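Local coordinates for HTH-type transcriptional regulator PrpR (PDB 6D2S), which regulates transcription of the enzymes that break down short-chain fatty acids, including propionate from cholesterol, through the glyoxylate and methylcitrate cycles in Mycobacterium tuberculosis, at residues A[32-35]-A[41-44]; A[66-71]-A[75-80]; A[94-99]-A[128-133]; A[150-155]-A[164-169]; A[232-235]-A[239-242]. All blocks are in the same frame, centred on the assembly; numbering follows the deposited sequence.

How the contacts relate
Along the chain the five contacts follow one another in series. Contact 1 joins helix 39-51 to the loop before it, contact 2 is the hairpin of strands 67-70 and 75-79, and contact 3 packs helix 84-99 on helix 116-135. Contact 3 touches both: L43 of contact 1 meets L95, and the hairpin lies against Q94 and L97. On helix 116-135, A133 meets R169 of contact 4, about 19 Å away between centres. Contacts 1, 3 and 4 involve helices and contact 2 a small sheet packed against helix 84-99; contacts 2 to 4 lie in the IrrE-like region. Contact 5, in the C-terminal ScfR region, is about 42 Å from contact 2, centre to centre.

Contact 1 of 5, residues A[32-35]-A[41-44]; sequences SGMR and IQLA
The amide of Q42 docks on the backbone of R35 through a pair of hydrogen bonds. R35 N gives its hydrogen to Q42 OE1 over 3.0 Å, lying in the carbonyl plane on a lone pair of that oxygen. In return Q42 NE2 donates to R35 O at 2.8 Å, and this acceptor lies near the amide plane. Using both ends of one amide on the N-H and C=O of one residue closes a ring that fixes the rotation of the amide, much as a neighbouring strand would pair with that backbone. NE2 also makes a weak bond to G38 O.

Van der Waals packing runs beside this polar pair. The M34 thioether and the glutamine stem run alongside each other, head to tail: M34 SD rests 3.6 Å from Q42 CB, and the methyl CE of M34 ends beside the backbone oxygen, 3.7 Å from Q42 O. A bend at chi2 (-90°) carries the thioether along the stem. On R35 it is the CG methylene that touches the amide, 3.8 Å from Q42 OE1, while the guanidinium plane stands nearly perpendicular to the amide plane.

G33, with positive phi, ends helix 19-31 in a Schellman motif and begins the short loop linking it to helix 39-51. M34 also packs on L39 and L46 of helix 39-51 and on F134 of helix 116-135, and L43 touches A88, I91, A92 and L95 of helix 84-99.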
# COMPACT_ATOMS: atom_id res chain seq x y z
N SER A 32 9.39 9.27 -17.38
CA SER A 32 8.33 9.21 -18.37
C SER A 32 7.43 10.43 -18.33
O SER A 32 6.45 10.49 -19.08
CB SER A 32 7.51 7.92 -18.19
OG SER A 32 6.83 7.90 -16.95
N GLY A 33 7.73 11.41 -17.48
CA GLY A 33 6.96 12.64 -17.45
C GLY A 33 5.58 12.50 -16.84
O GLY A 33 4.69 13.30 -17.15
N MET A 34 5.38 11.52 -15.96
CA MET A 34 4.11 11.34 -15.29
C MET A 34 3.81 12.54 -14.39
O MET A 34 4.71 13.23 -13.90
CB MET A 34 4.11 10.07 -14.44
CG MET A 34 4.48 8.78 -15.18
SD MET A 34 3.05 7.95 -15.87
CE MET A 34 3.81 6.98 -17.17
N ARG A 35 2.52 12.76 -14.15
CA ARG A 35 2.07 13.74 -13.17
C ARG A 35 0.92 13.14 -12.39
O ARG A 35 0.10 12.40 -12.94
CB ARG A 35 1.64 15.05 -13.84
CG ARG A 35 0.48 14.89 -14.81
CD ARG A 35 0.16 16.20 -15.52
NE ARG A 35 -0.30 17.22 -14.59
CZ ARG A 35 -0.57 18.48 -14.93
NH1 ARG A 35 -0.41 18.87 -16.19
NH2 ARG A 35 -0.98 19.34 -14.02
N ILE A 41 -4.65 6.67 -17.26
CA ILE A 41 -4.45 6.93 -18.68
C ILE A 41 -2.97 7.02 -19.01
O ILE A 41 -2.52 6.55 -20.06
CB ILE A 41 -5.19 8.22 -19.08
CG1 ILE A 41 -6.60 8.24 -18.49
CG2 ILE A 41 -5.23 8.36 -20.60
CD1 ILE A 41 -7.47 7.06 -18.91
N GLN A 42 -2.19 7.68 -18.15
CA GLN A 42 -0.77 7.85 -18.40
C GLN A 42 -0.04 6.51 -18.39
O GLN A 42 0.85 6.26 -19.21
CB GLN A 42 -0.17 8.79 -17.36
CG GLN A 42 -0.78 10.20 -17.39
CD GLN A 42 -0.24 11.06 -16.27
OE1 GLN A 42 0.95 11.36 -16.24
NE2 GLN A 42 -1.10 11.42 -15.32
N LEU A 43 -0.39 5.64 -17.43
CA LEU A 43 0.21 4.31 -17.38
C LEU A 43 -0.17 3.49 -18.61
O LEU A 43 0.64 2.71 -19.11
CB LEU A 43 -0.22 3.59 -16.11
CG LEU A 43 0.73 3.83 -14.93
CD1 LEU A 43 0.05 3.53 -13.60
CD2 LEU A 43 1.98 2.97 -15.10
N ALA A 44 -1.41 3.62 -19.09
CA ALA A 44 -1.79 2.90 -20.30
C ALA A 44 -0.92 3.31 -21.48
O ALA A 44 -0.54 2.47 -22.31
CB ALA A 44 -3.27 3.15 -20.62

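Contact 2 of 5, residues A[66-71]-A[75-80]; sequences KRRYHP and VLRVAH
R67 and Y69 lie across from V78 and L76 in non-hydrogen-bonded pairs of an antiparallel beta hairpin, the axes of strands 67-70 and 75-79 approaching to 4.7 Å, while R68 with R77 and H70 with V75 form the hydrogen-bonded pairs. R68 and R77 exchange two bonds, as do H70 and V75, and A79 N donates to K66 O where the hairpin opens. The shortest of them is H70 N to V75 O at 2.7 Å.

On the face of R67, Y69, L76 and V78, the CD1 methyl of L76 leans across the strand. It comes 4.0 Å from Y69 CB and 4.1 Å from R67 CB, and L76 CB lies at the edge of the tyrosine ring. R67 extends from CG to NE away from the hairpin, and its NH1 bonds to Q90 of helix 84-99, the helix that covers this face.

Strand 75-79 runs between 67-70 and the parallel strand 54-58, so the hairpin is part of a small mixed sheet in the IrrE N-terminal-like region. On the face of R68, H70, V75 and R77, the guanidinium of R77 has its strongest partner in D58, a salt bridge through NE. A bend at chi3 (63°) brings its terminal NH1 to the histidine: R77 NH1 donates to H70 NE2 over 3.1 Å, with each partner in the other's plane although the two planes are 59° apart.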
# COMPACT_ATOMS: atom_id res chain seq x y z
N LYS A 66 -9.69 -8.15 -10.57
CA LYS A 66 -9.46 -6.75 -10.91
C LYS A 66 -8.68 -6.58 -12.21
O LYS A 66 -8.68 -5.49 -12.78
CB LYS A 66 -8.73 -6.02 -9.78
CG LYS A 66 -9.53 -5.90 -8.49
CD LYS A 66 -8.80 -5.05 -7.45
CE LYS A 66 -9.62 -4.89 -6.18
NZ LYS A 66 -9.03 -3.85 -5.27
N ARG A 67 -8.02 -7.64 -12.68
CA ARG A 67 -7.31 -7.57 -13.95
C ARG A 67 -7.14 -8.98 -14.49
O ARG A 67 -7.26 -9.97 -13.76
CB ARG A 67 -5.94 -6.89 -13.80
CG ARG A 67 -4.89 -7.77 -13.12
CD ARG A 67 -3.53 -7.07 -12.98
NE ARG A 67 -2.58 -7.99 -12.38
CZ ARG A 67 -2.41 -8.15 -11.07
NH1 ARG A 67 -3.12 -7.43 -10.20
NH2 ARG A 67 -1.53 -9.04 -10.62
N ARG A 68 -6.88 -9.06 -15.80
CA ARG A 68 -6.52 -10.31 -16.46
C ARG A 68 -5.55 -9.97 -17.57
O ARG A 68 -5.90 -9.19 -18.47
CB ARG A 68 -7.76 -11.04 -17.02
CG ARG A 68 -7.47 -12.43 -17.59
CD ARG A 68 -7.03 -13.39 -16.50
NE ARG A 68 -6.56 -14.68 -17.02
CZ ARG A 68 -7.27 -15.80 -17.01
NH1 ARG A 68 -8.49 -15.81 -16.50
NH2 ARG A 68 -6.75 -16.91 -17.49
N TYR A 69 -4.35 -10.52 -17.51
CA TYR A 69 -3.36 -10.29 -18.54
C TYR A 69 -3.47 -11.39 -19.60
O TYR A 69 -3.58 -12.57 -19.26
CB TYR A 69 -1.95 -10.25 -17.94
CG TYR A 69 -0.90 -9.92 -18.96
CD1 TYR A 69 -1.02 -8.78 -19.75
CD2 TYR A 69 0.21 -10.73 -19.14
CE1 TYR A 69 -0.07 -8.46 -20.69
CE2 TYR A 69 1.17 -10.42 -20.08
CZ TYR A 69 1.03 -9.28 -20.85
OH TYR A 69 1.97 -8.96 -21.79
N HIS A 70 -3.48 -10.99 -20.87
CA HIS A 70 -3.54 -11.89 -22.01
C HIS A 70 -2.16 -11.89 -22.68
O HIS A 70 -1.91 -11.11 -23.61
CB HIS A 70 -4.63 -11.45 -23.00
CG HIS A 70 -6.02 -11.60 -22.46
ND1 HIS A 70 -6.93 -12.50 -22.99
CD2 HIS A 70 -6.67 -10.97 -21.45
CE1 HIS A 70 -8.07 -12.41 -22.32
NE2 HIS A 70 -7.94 -11.50 -21.38
N PRO A 71 -1.24 -12.76 -22.25
CA PRO A 71 0.15 -12.65 -22.73
C PRO A 71 0.33 -12.95 -24.20
O PRO A 71 1.30 -12.48 -24.80
CB PRO A 71 0.90 -13.67 -21.86
CG PRO A 71 -0.14 -14.65 -21.46
CD PRO A 71 -1.43 -13.87 -21.31
N VAL A 75 -2.38 -7.97 -24.08
CA VAL A 75 -3.50 -7.13 -23.68
C VAL A 75 -3.70 -7.28 -22.18
O VAL A 75 -3.76 -8.41 -21.68
CB VAL A 75 -4.80 -7.50 -24.43
CG1 VAL A 75 -6.01 -6.84 -23.75
CG2 VAL A 75 -4.70 -7.09 -25.89
N LEU A 76 -3.85 -6.16 -21.48
CA LEU A 76 -4.17 -6.18 -20.06
C LEU A 76 -5.59 -5.64 -19.90
O LEU A 76 -5.83 -4.46 -20.17
CB LEU A 76 -3.19 -5.36 -19.23
CG LEU A 76 -3.57 -5.27 -17.74
CD1 LEU A 76 -3.47 -6.64 -17.08
CD2 LEU A 76 -2.69 -4.26 -17.01
N ARG A 77 -6.51 -6.50 -19.47
CA ARG A 77 -7.86 -6.07 -19.14
C ARG A 77 -7.93 -5.66 -17.67
O ARG A 77 -7.41 -6.36 -16.80
CB ARG A 77 -8.86 -7.18 -19.44
CG ARG A 77 -9.05 -7.38 -20.93
CD ARG A 77 -9.66 -8.74 -21.23
NE ARG A 77 -10.99 -8.87 -20.66
CZ ARG A 77 -11.48 -10.01 -20.17
NH1 ARG A 77 -10.72 -11.11 -20.16
NH2 ARG A 77 -12.71 -10.06 -19.68
N VAL A 78 -8.56 -4.52 -17.41
CA VAL A 78 -8.64 -3.95 -16.08
C VAL A 78 -10.11 -3.71 -15.78
O VAL A 78 -10.85 -3.21 -16.64
CB VAL A 78 -7.83 -2.64 -15.98
CG1 VAL A 78 -8.02 -1.99 -14.60
CG2 VAL A 78 -6.36 -2.91 -16.27
N ALA A 79 -10.54 -4.10 -14.58
CA ALA A 79 -11.96 -4.10 -14.24
C ALA A 79 -12.56 -2.70 -14.31
O ALA A 79 -12.03 -1.75 -13.72
CB ALA A 79 -12.17 -4.68 -12.84
N HIS A 80 -13.71 -2.59 -14.98
CA HIS A 80 -14.37 -1.30 -15.17
C HIS A 80 -14.91 -0.72 -13.87
O HIS A 80 -15.07 0.50 -13.77
CB HIS A 80 -15.51 -1.46 -16.18
CG HIS A 80 -16.74 -2.10 -15.60
ND1 HIS A 80 -16.75 -3.39 -15.12
CD2 HIS A 80 -17.98 -1.60 -15.37
CE1 HIS A 80 -17.95 -3.67 -14.64
NE2 HIS A 80 -18.71 -2.60 -14.78

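Contact 3 of 5, residues A[94-99]-A[128-133]; sequences QLALVG and NYFAGA
Two helices of the alpha-helical core, 84-99 and 116-135, meet here through the F130 ring, which reaches across from the second to L95 and A96 of the first. The contact is entirely apolar and buried. L95 CD2 lies near the plane of the ring, at its edge, 3.9 Å from F130 CE2, and L95 CG is as close to the same carbon. The CB methyl of A96 approaches the base of the ring instead, 3.6 Å from F130 CD2 and 3.8 Å from F130 CB. One side of the phenyl outline is therefore followed in order: alanine near CG and CD2, leucine near CE2 and CZ. F130 has CG anti to its backbone N (chi1 177°), which aims the ring at the first helix. The small A96 is consistent with the close approach of the backbones, its CA being 6.4 Å from F130 CA.

Helix 19-31 adds a third wall, with L21 and A25 touching F130 and M28 touching L95, while M47 and F51 of helix 39-51 pack on L95 as well. The arrangement is a buried helix-helix interface in the helical core of the IrrE-like region, a sequence family of the Peptidase_MA clan.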
# COMPACT_ATOMS: atom_id res chain seq x y z
N GLN A 94 0.95 -4.90 -13.11
CA GLN A 94 1.35 -5.67 -14.29
C GLN A 94 2.65 -5.15 -14.88
O GLN A 94 3.46 -5.94 -15.39
CB GLN A 94 0.23 -5.64 -15.35
CG GLN A 94 0.44 -6.65 -16.47
CD GLN A 94 0.37 -8.07 -15.96
OE1 GLN A 94 1.19 -8.93 -16.33
NE2 GLN A 94 -0.60 -8.33 -15.10
N LEU A 95 2.87 -3.83 -14.83
CA LEU A 95 4.14 -3.27 -15.30
C LEU A 95 5.32 -3.87 -14.55
O LEU A 95 6.35 -4.19 -15.15
CB LEU A 95 4.12 -1.74 -15.14
CG LEU A 95 5.46 -0.98 -15.21
CD1 LEU A 95 6.22 -1.27 -16.48
CD2 LEU A 95 5.22 0.54 -15.08
N ALA A 96 5.17 -4.04 -13.24
CA ALA A 96 6.22 -4.69 -12.47
C ALA A 96 6.41 -6.13 -12.90
O ALA A 96 7.54 -6.60 -13.08
CB ALA A 96 5.90 -4.63 -10.97
N LEU A 97 5.31 -6.87 -13.05
CA LEU A 97 5.41 -8.28 -13.43
C LEU A 97 6.10 -8.46 -14.78
O LEU A 97 6.83 -9.44 -14.96
CB LEU A 97 4.01 -8.90 -13.43
CG LEU A 97 3.37 -9.01 -12.03
CD1 LEU A 97 1.91 -9.50 -12.10
CD2 LEU A 97 4.19 -9.91 -11.12
N VAL A 98 5.91 -7.53 -15.72
CA VAL A 98 6.46 -7.72 -17.07
C VAL A 98 7.77 -6.97 -17.29
O VAL A 98 8.61 -7.41 -18.08
CB VAL A 98 5.44 -7.32 -18.16
CG1 VAL A 98 4.13 -8.10 -18.01
CG2 VAL A 98 5.22 -5.81 -18.20
N GLY A 99 7.95 -5.84 -16.62
CA GLY A 99 9.11 -5.00 -16.87
C GLY A 99 10.13 -4.95 -15.76
O GLY A 99 11.23 -4.43 -15.95
N ASN A 128 2.98 -5.57 -6.18
CA ASN A 128 2.08 -4.64 -5.51
C ASN A 128 2.86 -3.51 -4.86
O ASN A 128 2.41 -2.35 -4.89
CB ASN A 128 1.25 -5.35 -4.44
CG ASN A 128 0.19 -6.26 -5.02
OD1 ASN A 128 -0.27 -6.07 -6.14
ND2 ASN A 128 -0.19 -7.27 -4.26
N TYR A 129 3.99 -3.83 -4.22
CA TYR A 129 4.83 -2.78 -3.64
C TYR A 129 5.25 -1.76 -4.70
O TYR A 129 5.17 -0.54 -4.49
CB TYR A 129 6.07 -3.41 -2.97
CG TYR A 129 7.00 -2.38 -2.34
CD1 TYR A 129 7.87 -1.64 -3.12
CD2 TYR A 129 6.98 -2.14 -0.96
CE1 TYR A 129 8.70 -0.68 -2.57
CE2 TYR A 129 7.81 -1.18 -0.39
CZ TYR A 129 8.67 -0.46 -1.20
OH TYR A 129 9.51 0.49 -0.65
N PHE A 130 5.73 -2.26 -5.84
CA PHE A 130 6.11 -1.38 -6.94
C PHE A 130 4.94 -0.49 -7.37
O PHE A 130 5.12 0.71 -7.62
CB PHE A 130 6.60 -2.22 -8.13
CG PHE A 130 6.93 -1.41 -9.35
CD1 PHE A 130 8.22 -0.93 -9.55
CD2 PHE A 130 5.95 -1.14 -10.31
CE1 PHE A 130 8.53 -0.19 -10.69
CE2 PHE A 130 6.26 -0.41 -11.44
CZ PHE A 130 7.54 0.06 -11.64
N ALA A 131 3.74 -1.07 -7.48
CA ALA A 131 2.59 -0.28 -7.92
C ALA A 131 2.30 0.84 -6.93
O ALA A 131 2.04 1.98 -7.34
CB ALA A 131 1.35 -1.17 -8.09
N GLY A 132 2.37 0.55 -5.63
CA GLY A 132 2.22 1.61 -4.65
C GLY A 132 3.29 2.68 -4.77
O GLY A 132 3.02 3.87 -4.59
N ALA A 133 4.53 2.28 -5.06
CA ALA A 133 5.62 3.23 -5.15
C ALA A 133 5.60 4.00 -6.46
O ALA A 133 6.22 5.07 -6.55
CB ALA A 133 6.97 2.53 -4.98

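Contact 4 of 5, residues A[150-155]-A[164-169]; sequences YDIDLL and ETVCHR
V166 carries this contact, its two methyls set between I152 and L155 of the facing helix. Its CG1 lies 3.7 Å from I152 CG2 and 3.8 Å from L155 CB, with L155 CD1 almost as close at 3.9 Å. The other methyl, V166 CG2, turns to the backbone and sits 3.9 Å from I152 O. The side chains of L155 and V166 cross at about a right angle, so the valine meets the stem of the leucine as well as one of its end methyls. Next to this group C167 SG makes an apolar contact with the end of I152, 3.8 Å from its CD1. The branches of I152 divide the work: CG2, opposite the backbone N, faces the valine, while CG1, beside the backbone N and anti to the carbonyl carbon (chi1 -61°), carries CD1 to the sulfur.

The isoleucine is the first residue of helix 152-159, and its place is set by the helix start. D151 is the N-cap, its OD2 accepting from L154 N at 3.0 Å, with the donor lying above the carboxylate plane. I152 N itself donates to Y277 OH. Farther out, F163 and L170 touch I152, A144 of helix 138-147 packs on L155, and V263 and L265 of strand 261-268 lie against C167, so the contact also borders the five-stranded sheet.

Two short consecutive helices, 152-159 and 163-170, thus pack through an apolar patch, held by dispersion forces and burial of apolar surface; the D151 carboxylate takes up the amide of L154 and Y277 OH that of I152, so first-turn N-H groups find partners at its margin.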
# COMPACT_ATOMS: atom_id res chain seq x y z
N TYR A 150 0.23 14.31 7.52
CA TYR A 150 -0.12 12.89 7.51
C TYR A 150 -1.63 12.66 7.53
O TYR A 150 -2.11 11.62 7.97
CB TYR A 150 0.55 12.15 8.68
CG TYR A 150 2.05 12.00 8.46
CD1 TYR A 150 2.91 13.04 8.74
CD2 TYR A 150 2.58 10.82 7.95
CE1 TYR A 150 4.28 12.92 8.53
CE2 TYR A 150 3.95 10.69 7.74
CZ TYR A 150 4.79 11.75 8.03
OH TYR A 150 6.14 11.62 7.82
N ASP A 151 -2.39 13.62 7.00
CA ASP A 151 -3.84 13.44 6.85
C ASP A 151 -4.10 12.41 5.76
O ASP A 151 -3.95 12.71 4.57
CB ASP A 151 -4.51 14.77 6.52
CG ASP A 151 -6.03 14.68 6.60
OD1 ASP A 151 -6.64 15.55 7.25
OD2 ASP A 151 -6.59 13.70 6.04
N ILE A 152 -4.51 11.20 6.16
CA ILE A 152 -4.65 10.09 5.22
C ILE A 152 -5.71 10.39 4.17
O ILE A 152 -5.54 10.07 2.98
CB ILE A 152 -4.98 8.79 5.99
CG1 ILE A 152 -3.84 8.45 6.97
CG2 ILE A 152 -5.21 7.63 5.00
CD1 ILE A 152 -4.29 7.60 8.15
N ASP A 153 -6.81 11.01 4.57
CA ASP A 153 -7.88 11.32 3.62
C ASP A 153 -7.45 12.38 2.61
O ASP A 153 -7.74 12.25 1.41
CB ASP A 153 -9.12 11.78 4.39
CG ASP A 153 -9.75 10.65 5.18
OD1 ASP A 153 -10.17 9.65 4.55
OD2 ASP A 153 -9.81 10.73 6.42
N LEU A 154 -6.80 13.45 3.06
CA LEU A 154 -6.35 14.47 2.11
C LEU A 154 -5.26 13.92 1.18
O LEU A 154 -5.22 14.29 -0.00
CB LEU A 154 -5.84 15.71 2.83
CG LEU A 154 -6.90 16.55 3.54
CD1 LEU A 154 -6.27 17.84 4.08
CD2 LEU A 154 -8.07 16.86 2.61
N LEU A 155 -4.37 13.07 1.70
CA LEU A 155 -3.40 12.41 0.83
C LEU A 155 -4.11 11.55 -0.22
O LEU A 155 -3.72 11.55 -1.40
CB LEU A 155 -2.44 11.54 1.65
CG LEU A 155 -1.39 12.30 2.47
CD1 LEU A 155 -0.77 11.39 3.53
CD2 LEU A 155 -0.32 12.83 1.51
N GLU A 164 -6.60 2.66 2.45
CA GLU A 164 -5.58 1.67 2.81
C GLU A 164 -4.35 1.78 1.92
O GLU A 164 -3.25 1.41 2.35
CB GLU A 164 -6.15 0.24 2.77
CG GLU A 164 -6.49 -0.29 1.39
CD GLU A 164 -7.92 0.01 0.97
OE1 GLU A 164 -8.47 1.08 1.36
OE2 GLU A 164 -8.50 -0.84 0.25
N THR A 165 -4.51 2.27 0.69
CA THR A 165 -3.35 2.47 -0.18
C THR A 165 -2.43 3.54 0.39
O THR A 165 -1.20 3.37 0.40
CB THR A 165 -3.82 2.84 -1.60
OG1 THR A 165 -4.70 1.82 -2.07
CG2 THR A 165 -2.63 2.96 -2.56
N VAL A 166 -3.00 4.64 0.89
CA VAL A 166 -2.20 5.66 1.57
C VAL A 166 -1.53 5.08 2.81
O VAL A 166 -0.34 5.28 3.04
CB VAL A 166 -3.07 6.88 1.95
CG1 VAL A 166 -2.23 7.89 2.76
CG2 VAL A 166 -3.67 7.55 0.69
N CYS A 167 -2.31 4.38 3.65
CA CYS A 167 -1.75 3.85 4.90
C CYS A 167 -0.60 2.90 4.62
O CYS A 167 0.45 2.96 5.28
CB CYS A 167 -2.82 3.11 5.70
SG CYS A 167 -4.03 4.15 6.47
N HIS A 168 -0.77 2.00 3.66
CA HIS A 168 0.32 1.09 3.37
C HIS A 168 1.55 1.85 2.91
O HIS A 168 2.67 1.57 3.37
CB HIS A 168 -0.09 0.05 2.32
CG HIS A 168 0.95 -1.02 2.14
ND1 HIS A 168 2.04 -0.86 1.32
CD2 HIS A 168 1.09 -2.23 2.72
CE1 HIS A 168 2.80 -1.94 1.38
NE2 HIS A 168 2.24 -2.79 2.23
N ARG A 169 1.38 2.84 2.04
CA ARG A 169 2.55 3.60 1.59
C ARG A 169 3.22 4.34 2.75
O ARG A 169 4.45 4.40 2.83
CB ARG A 169 2.17 4.58 0.49
CG ARG A 169 3.37 5.27 -0.13
CD ARG A 169 4.21 4.28 -0.97
NE ARG A 169 5.20 4.97 -1.82
CZ ARG A 169 6.51 4.68 -1.85
NH1 ARG A 169 7.01 3.73 -1.06
NH2 ARG A 169 7.32 5.33 -2.68

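Contact 5 of 5, residues A[232-235]-A[239-242]; sequences AQMP and SYFW
The Y240 ring has M234 SD over one face, 4.5 Å from the ring centroid and 14° off the normal, while A232 O lies at its edge near the plane. The same sulfur lies at the edge of the W242 indole, 3.8 Å from W242 CZ2, making two Met-aromatic contacts. The bent methionine chain lays its sulfur between the tyrosine face and the indole edge, but it is modelled too tightly against the tyrosine, so its exact distance there is doubtful. The methyl of A232 adds an apolar touch, A232 CB being 4.1 Å from W242 CD1. W242 NE1 is buried here with no partner in the model.

Behind the rings the backbones pair as an antiparallel beta hairpin of the C-terminal short-chain fatty acyl-CoA regulator region, assigned by sequence to the GAF clan. A232 N donates to Y240 O at 3.0 Å, and Y240 N to A232 O at 2.7 Å. Q233 and S239 follow as a non-hydrogen-bonded pair on the other face. The tyrosine hydroxyl bonds to D236 in the turn.

Strand 228-233 is the outermost of the five-stranded antiparallel sheet and 239-247 is next to it, paired in turn with 261-268. I184 of strand 183-189 touches M234, Y240 and W242, and V216 of helix 215-218 packs on A232 and W242.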
# COMPACT_ATOMS: atom_id res chain seq x y z
N ALA A 232 -2.73 4.12 23.03
CA ALA A 232 -2.65 2.82 23.66
C ALA A 232 -1.19 2.45 23.88
O ALA A 232 -0.33 2.77 23.05
CB ALA A 232 -3.34 1.73 22.82
N GLN A 233 -0.93 1.80 24.99
CA GLN A 233 0.41 1.31 25.28
C GLN A 233 0.64 -0.02 24.58
O GLN A 233 -0.27 -0.86 24.49
CB GLN A 233 0.57 1.15 26.80
CG GLN A 233 1.99 1.34 27.29
CD GLN A 233 2.08 1.29 28.80
OE1 GLN A 233 2.47 0.27 29.38
NE2 GLN A 233 1.69 2.38 29.46
N MET A 234 1.84 -0.21 24.06
CA MET A 234 2.25 -1.45 23.43
C MET A 234 3.20 -2.24 24.32
O MET A 234 3.61 -1.78 25.40
CB MET A 234 2.90 -1.16 22.07
CG MET A 234 1.92 -0.61 21.04
SD MET A 234 1.67 -1.68 19.62
CE MET A 234 0.89 -3.10 20.37
N PRO A 235 3.55 -3.47 23.93
CA PRO A 235 4.29 -4.35 24.85
C PRO A 235 5.65 -3.83 25.26
O PRO A 235 6.25 -4.39 26.19
CB PRO A 235 4.41 -5.66 24.06
CG PRO A 235 3.24 -5.64 23.13
CD PRO A 235 3.10 -4.19 22.73
N SER A 239 3.76 4.43 24.68
CA SER A 239 2.43 4.73 24.18
C SER A 239 2.48 5.00 22.69
O SER A 239 3.41 5.64 22.20
CB SER A 239 1.83 5.93 24.91
OG SER A 239 1.74 5.68 26.31
N TYR A 240 1.46 4.52 21.99
CA TYR A 240 1.33 4.71 20.55
C TYR A 240 0.04 5.47 20.27
O TYR A 240 -0.98 5.25 20.92
CB TYR A 240 1.35 3.37 19.81
CG TYR A 240 2.73 2.76 19.80
CD1 TYR A 240 3.51 2.75 18.65
CD2 TYR A 240 3.26 2.22 20.96
CE1 TYR A 240 4.79 2.20 18.66
CE2 TYR A 240 4.53 1.67 20.98
CZ TYR A 240 5.29 1.66 19.84
OH TYR A 240 6.55 1.11 19.89
N PHE A 241 0.12 6.38 19.30
CA PHE A 241 -1.05 7.09 18.81
C PHE A 241 -1.57 6.35 17.58
O PHE A 241 -0.81 6.10 16.64
CB PHE A 241 -0.70 8.54 18.48
CG PHE A 241 -1.90 9.41 18.24
CD1 PHE A 241 -2.32 10.31 19.20
CD2 PHE A 241 -2.64 9.29 17.08
CE1 PHE A 241 -3.44 11.10 18.99
CE2 PHE A 241 -3.77 10.07 16.87
CZ PHE A 241 -4.16 10.98 17.82
N TRP A 242 -2.85 6.00 17.61
CA TRP A 242 -3.46 5.14 16.60
C TRP A 242 -4.55 5.89 15.86
O TRP A 242 -5.35 6.60 16.47
CB TRP A 242 -4.04 3.88 17.25
CG TRP A 242 -2.99 2.89 17.69
CD1 TRP A 242 -2.43 2.78 18.94
CD2 TRP A 242 -2.37 1.89 16.89
NE1 TRP A 242 -1.50 1.77 18.95
CE2 TRP A 242 -1.45 1.20 17.70
CE3 TRP A 242 -2.50 1.50 15.55
CZ2 TRP A 242 -0.67 0.15 17.23
CZ3 TRP A 242 -1.73 0.46 15.08
CH2 TRP A 242 -0.83 -0.20 15.92